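Local coordinates for protein beta-mannosidase (Trichoderma harzianum, PDB 4CVU) that probably hydrolyses terminal beta-linked mannose residues from the non-reducing ends of mannosides, as a secreted fungal enzyme of glycoside hydrolase family 2, at residues A[586-597]-A[679-690]. Sequence-based numbering, arbitrary orientation.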
loop_
_atom_site.group_PDB
_atom_site.type_symbol
_atom_site.label_atom_id
_atom_site.label_comp_id
_atom_site.label_asym_id
_atom_site.label_seq_id
_atom_site.Cartn_x
_atom_site.Cartn_y
_atom_site.Cartn_z
ATOM N N TYR A 586 -6.771 41.129 -4.244
ATOM C CA TYR A 586 -5.711 40.933 -3.246
ATOM C C TYR A 586 -5.639 42.048 -2.174
ATOM O O TYR A 586 -5.940 43.203 -2.446
ATOM C CB TYR A 586 -4.344 40.755 -3.914
ATOM C CG TYR A 586 -4.251 39.662 -4.970
ATOM C CD1 TYR A 586 -5.191 38.644 -5.082
ATOM C CD2 TYR A 586 -3.189 39.665 -5.870
ATOM C CE1 TYR A 586 -5.076 37.666 -6.074
ATOM C CE2 TYR A 586 -3.072 38.719 -6.869
ATOM C CZ TYR A 586 -4.004 37.723 -6.979
ATOM O OH TYR A 586 -3.823 36.789 -7.945
ATOM N N PRO A 587 -5.242 41.691 -0.946
ATOM C CA PRO A 587 -5.243 42.700 0.139
ATOM C C PRO A 587 -4.076 43.680 0.011
ATOM O O PRO A 587 -2.968 43.256 -0.326
ATOM C CB PRO A 587 -5.098 41.852 1.399
ATOM C CG PRO A 587 -4.402 40.618 0.949
ATOM C CD PRO A 587 -4.906 40.344 -0.446
ATOM N N VAL A 588 -4.329 44.973 0.228
ATOM C CA VAL A 588 -3.278 45.998 0.282
ATOM C C VAL A 588 -2.767 46.178 1.719
ATOM O O VAL A 588 -3.418 46.821 2.512
ATOM C CB VAL A 588 -3.780 47.349 -0.312
ATOM C CG1 VAL A 588 -2.727 48.422 -0.177
ATOM C CG2 VAL A 588 -4.102 47.187 -1.817
ATOM N N GLY A 589 -1.622 45.574 2.062
ATOM C CA GLY A 589 -1.055 45.660 3.408
ATOM C C GLY A 589 0.440 45.923 3.483
ATOM O O GLY A 589 1.087 46.166 2.467
ATOM N N ARG A 590 0.991 45.872 4.681
ATOM C CA ARG A 590 2.406 46.169 4.920
ATOM C C ARG A 590 3.303 44.897 4.803
ATOM O O ARG A 590 4.543 44.970 4.718
ATOM C CB ARG A 590 2.570 46.723 6.339
ATOM C CG ARG A 590 1.708 47.924 6.722
ATOM C CD ARG A 590 2.127 49.233 6.055
ATOM N NE ARG A 590 1.327 50.320 6.627
ATOM C CZ ARG A 590 1.201 51.549 6.132
ATOM N NH1 ARG A 590 1.836 51.919 5.018
ATOM N NH2 ARG A 590 0.422 52.422 6.771
ATOM N N PHE A 591 2.666 43.738 4.798
ATOM C CA PHE A 591 3.409 42.453 4.893
ATOM C C PHE A 591 2.373 41.374 4.744
ATOM O O PHE A 591 1.290 41.478 5.327
ATOM C CB PHE A 591 4.051 42.353 6.295
ATOM C CG PHE A 591 5.064 41.225 6.461
ATOM C CD1 PHE A 591 4.659 39.915 6.571
ATOM C CD2 PHE A 591 6.429 41.513 6.581
ATOM C CE1 PHE A 591 5.591 38.895 6.746
ATOM C CE2 PHE A 591 7.363 40.499 6.757
ATOM C CZ PHE A 591 6.932 39.192 6.845
ATOM N N ALA A 592 2.695 40.307 4.007
ATOM C CA ALA A 592 1.740 39.253 3.774
ATOM C C ALA A 592 2.308 38.031 4.472
ATOM O O ALA A 592 3.298 37.492 4.016
ATOM C CB ALA A 592 1.607 39.006 2.281
ATOM N N ASN A 593 1.734 37.663 5.614
ATOM C CA ASN A 593 2.282 36.592 6.442
ATOM C C ASN A 593 1.678 35.219 6.194
ATOM O O ASN A 593 2.213 34.206 6.685
ATOM C CB ASN A 593 2.180 36.969 7.927
ATOM C CG ASN A 593 0.811 36.741 8.515
ATOM O OD1 ASN A 593 -0.188 37.028 7.898
ATOM N ND2 ASN A 593 0.767 36.262 9.760
ATOM N N GLU A 594 0.563 35.216 5.451
ATOM C CA GLU A 594 -0.240 34.016 5.108
ATOM C C GLU A 594 -1.035 34.200 3.835
ATOM O O GLU A 594 -1.809 35.166 3.694
ATOM C CB GLU A 594 -1.299 33.713 6.178
ATOM C CG GLU A 594 -0.815 33.248 7.508
ATOM C CD GLU A 594 -1.898 32.612 8.379
ATOM O OE1 GLU A 594 -2.824 31.985 7.834
ATOM O OE2 GLU A 594 -1.785 32.644 9.651
ATOM N N PHE A 595 -0.911 33.237 2.931
ATOM C CA PHE A 595 -1.784 33.179 1.743
ATOM C C PHE A 595 -1.634 31.862 1.020
ATOM O O PHE A 595 -0.534 31.280 0.982
ATOM C CB PHE A 595 -1.530 34.348 0.786
ATOM C CG PHE A 595 -0.098 34.469 0.334
ATOM C CD1 PHE A 595 0.858 35.119 1.134
ATOM C CD2 PHE A 595 0.299 33.964 -0.899
ATOM C CE1 PHE A 595 2.176 35.238 0.704
ATOM C CE2 PHE A 595 1.619 34.073 -1.329
ATOM C CZ PHE A 595 2.548 34.726 -0.538
ATOM N N GLY A 596 -2.741 31.358 0.480
ATOM C CA GLY A 596 -2.684 30.086 -0.283
ATOM C C GLY A 596 -3.977 29.480 -0.779
ATOM O O GLY A 596 -5.062 30.080 -0.667
ATOM N N PHE A 597 -3.819 28.318 -1.422
ATOM C CA PHE A 597 -4.870 27.500 -2.035
ATOM C C PHE A 597 -4.290 26.070 -1.928
ATOM O O PHE A 597 -3.087 25.959 -2.057
ATOM C CB PHE A 597 -4.996 27.853 -3.487
ATOM C CG PHE A 597 -6.329 27.517 -4.100
ATOM C CD1 PHE A 597 -6.570 26.311 -4.661
ATOM C CD2 PHE A 597 -7.362 28.473 -4.091
ATOM C CE1 PHE A 597 -7.798 26.003 -5.215
ATOM C CE2 PHE A 597 -8.562 28.197 -4.647
ATOM C CZ PHE A 597 -8.811 26.977 -5.217
ATOM N N GLN A 679 -2.131 26.274 -8.302
ATOM C CA GLN A 679 -1.551 26.788 -7.052
ATOM C C GLN A 679 -0.290 27.585 -7.319
ATOM O O GLN A 679 -0.107 28.620 -6.704
ATOM C CB GLN A 679 -1.203 25.636 -6.081
ATOM C CG GLN A 679 -0.697 26.025 -4.688
ATOM C CD GLN A 679 0.024 24.824 -4.030
ATOM O OE1 GLN A 679 0.575 24.035 -4.744
ATOM N NE2 GLN A 679 0.078 24.753 -2.722
ATOM N N ALA A 680 0.635 27.059 -8.141
ATOM C CA ALA A 680 1.884 27.780 -8.444
ATOM C C ALA A 680 1.596 29.162 -9.050
ATOM O O ALA A 680 2.172 30.167 -8.647
ATOM C CB ALA A 680 2.692 27.003 -9.397
ATOM N N ASP A 681 0.739 29.156 -10.042
ATOM C CA ASP A 681 0.460 30.368 -10.808
ATOM C C ASP A 681 -0.240 31.396 -9.919
ATOM O O ASP A 681 0.002 32.598 -10.050
ATOM C CB ASP A 681 -0.360 30.019 -12.060
ATOM C CG ASP A 681 0.516 29.565 -13.252
ATOM O OD1 ASP A 681 1.736 29.805 -13.225
ATOM O OD2 ASP A 681 -0.020 28.955 -14.228
ATOM N N MET A 682 -1.173 30.941 -9.087
ATOM C CA MET A 682 -1.819 31.852 -8.120
ATOM C C MET A 682 -0.827 32.439 -7.102
ATOM O O MET A 682 -0.879 33.623 -6.839
ATOM C CB MET A 682 -3.021 31.213 -7.427
ATOM C CG MET A 682 -3.934 32.254 -6.762
ATOM S SD MET A 682 -5.224 31.535 -5.720
ATOM C CE MET A 682 -4.179 30.765 -4.505
ATOM N N TYR A 683 0.102 31.637 -6.571
ATOM C CA TYR A 683 1.057 32.166 -5.605
ATOM C C TYR A 683 1.963 33.199 -6.271
ATOM O O TYR A 683 2.197 34.282 -5.718
ATOM C CB TYR A 683 1.898 31.046 -4.938
ATOM C CG TYR A 683 1.170 30.250 -3.879
ATOM C CD1 TYR A 683 -0.094 29.738 -4.123
ATOM C CD2 TYR A 683 1.778 29.915 -2.687
ATOM C CE1 TYR A 683 -0.753 28.978 -3.182
ATOM C CE2 TYR A 683 1.128 29.130 -1.746
ATOM C CZ TYR A 683 -0.131 28.668 -2.023
ATOM O OH TYR A 683 -0.821 27.913 -1.121
ATOM N N LYS A 684 2.429 32.877 -7.488
ATOM C CA LYS A 684 3.224 33.802 -8.315
ATOM C C LYS A 684 2.494 35.111 -8.474
ATOM O O LYS A 684 3.063 36.193 -8.287
ATOM C CB LYS A 684 3.457 33.188 -9.680
ATOM C CG LYS A 684 4.218 34.037 -10.656
ATOM C CD LYS A 684 3.979 33.546 -12.089
ATOM C CE LYS A 684 4.690 34.356 -13.116
ATOM N NZ LYS A 684 4.420 33.836 -14.495
ATOM N N SER A 685 1.231 34.989 -8.846
ATOM C CA SER A 685 0.390 36.165 -9.012
ATOM C C SER A 685 0.296 37.029 -7.725
ATOM O O SER A 685 0.269 38.299 -7.785
ATOM C CB SER A 685 -0.998 35.756 -9.482
ATOM O OG SER A 685 -1.806 36.910 -9.731
ATOM N N GLU A 686 0.234 36.377 -6.560
ATOM C CA GLU A 686 0.205 37.119 -5.327
ATOM C C GLU A 686 1.575 37.643 -4.961
ATOM O O GLU A 686 1.710 38.792 -4.603
ATOM C CB GLU A 686 -0.411 36.313 -4.176
ATOM C CG GLU A 686 -1.903 36.119 -4.330
ATOM C CD GLU A 686 -2.571 35.522 -3.122
ATOM O OE1 GLU A 686 -2.320 35.940 -2.000
ATOM O OE2 GLU A 686 -3.410 34.641 -3.302
ATOM N N ILE A 687 2.612 36.804 -5.032
ATOM C CA ILE A 687 3.918 37.258 -4.623
ATOM C C ILE A 687 4.430 38.484 -5.401
ATOM O O ILE A 687 5.037 39.374 -4.817
ATOM C CB ILE A 687 4.979 36.154 -4.767
ATOM C CG1 ILE A 687 4.699 35.048 -3.741
ATOM C CG2 ILE A 687 6.341 36.805 -4.537
ATOM C CD1 ILE A 687 5.528 33.778 -3.912
ATOM N N GLN A 688 4.260 38.486 -6.720
ATOM C CA GLN A 688 4.729 39.606 -7.529
ATOM C C GLN A 688 3.936 40.881 -7.177
ATOM O O GLN A 688 4.466 41.972 -7.205
ATOM C CB GLN A 688 4.621 39.299 -9.018
ATOM C CG GLN A 688 3.210 39.150 -9.575
ATOM C CD GLN A 688 3.191 38.858 -11.070
ATOM O OE1 GLN A 688 4.017 38.102 -11.602
ATOM N NE2 GLN A 688 2.234 39.478 -11.770
ATOM N N PHE A 689 2.673 40.724 -6.826
ATOM C CA PHE A 689 1.842 41.874 -6.389
ATOM C C PHE A 689 2.279 42.420 -5.007
ATOM O O PHE A 689 2.386 43.626 -4.804
ATOM C CB PHE A 689 0.369 41.456 -6.374
ATOM C CG PHE A 689 -0.529 42.405 -5.655
ATOM C CD1 PHE A 689 -1.126 43.448 -6.317
ATOM C CD2 PHE A 689 -0.775 42.239 -4.304
ATOM C CE1 PHE A 689 -1.944 44.313 -5.657
ATOM C CE2 PHE A 689 -1.585 43.124 -3.619
ATOM C CZ PHE A 689 -2.173 44.157 -4.301
ATOM N N TYR A 690 2.572 41.520 -4.077
ATOM C CA TYR A 690 3.101 41.929 -2.767
ATOM C C TYR A 690 4.464 42.636 -2.909
ATOM O O TYR A 690 4.692 43.689 -2.307
ATOM C CB TYR A 690 3.224 40.745 -1.788
ATOM C CG TYR A 690 1.918 40.072 -1.439
ATOM C CD1 TYR A 690 0.760 40.816 -1.194
ATOM C CD2 TYR A 690 1.821 38.657 -1.408
ATOM C CE1 TYR A 690 -0.447 40.184 -0.927
ATOM C CE2 TYR A 690 0.621 38.034 -1.133
ATOM C CZ TYR A 690 -0.513 38.788 -0.892
ATOM O OH TYR A 690 -1.738 38.157 -0.603
HETATM O O HOH W 1 -1.743 38.059 2.346
#
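Two groups grip the hydroxyl of Tyr586: Ser685 OG on the helix donates a hydrogen bond to Tyr586 OH over 2.7 Å, and the carbonyl of Ser580 is its other partner. Glu686 lays its CG over one face of this ring, almost on the ring normal, while the ring's edge turns toward the face of Phe689 with the planes at 77°. At the far end of the contact, Phe597 N donates a hydrogen bond to Tyr683 OH over 3.0 Å; Trp706 O also bonds that hydroxyl. Met682 SD lies oblique to the Phe597 ring, a Met-aromatic contact.

The contact packs an outer helix of the (β/α)8 barrel, the catalytic fold of family 2, on a strand of its wall. The 679-690 part of helix 664-692 runs nearly antiparallel to strand 592-595, their axes 11.0 Å apart; the chain goes on to strand 702-705, which is bonded to the backbone of Ala592. The Ala592 methyl sits over one face of Tyr690, CB 3.6 Å from the ring centroid. The same ring points an edge at Phe595, CE2 of Tyr690 over the centre of its face; a chi1 of 56° tucks Phe595 CG between backbone N and carbonyl carbon, and chi2 of -83° turns the face to the tyrosine. Ile687 CG1 comes at the edge of Phe595. Tyr690 OH donates to Glu686 OE1 at 2.7 Å on the carboxylate's anti side and accepts from a water that also donates to Glu594 O. A phenylalanine in place of Tyr690 would probably leave Glu686 OE1 without this donor and the water with one anchor fewer.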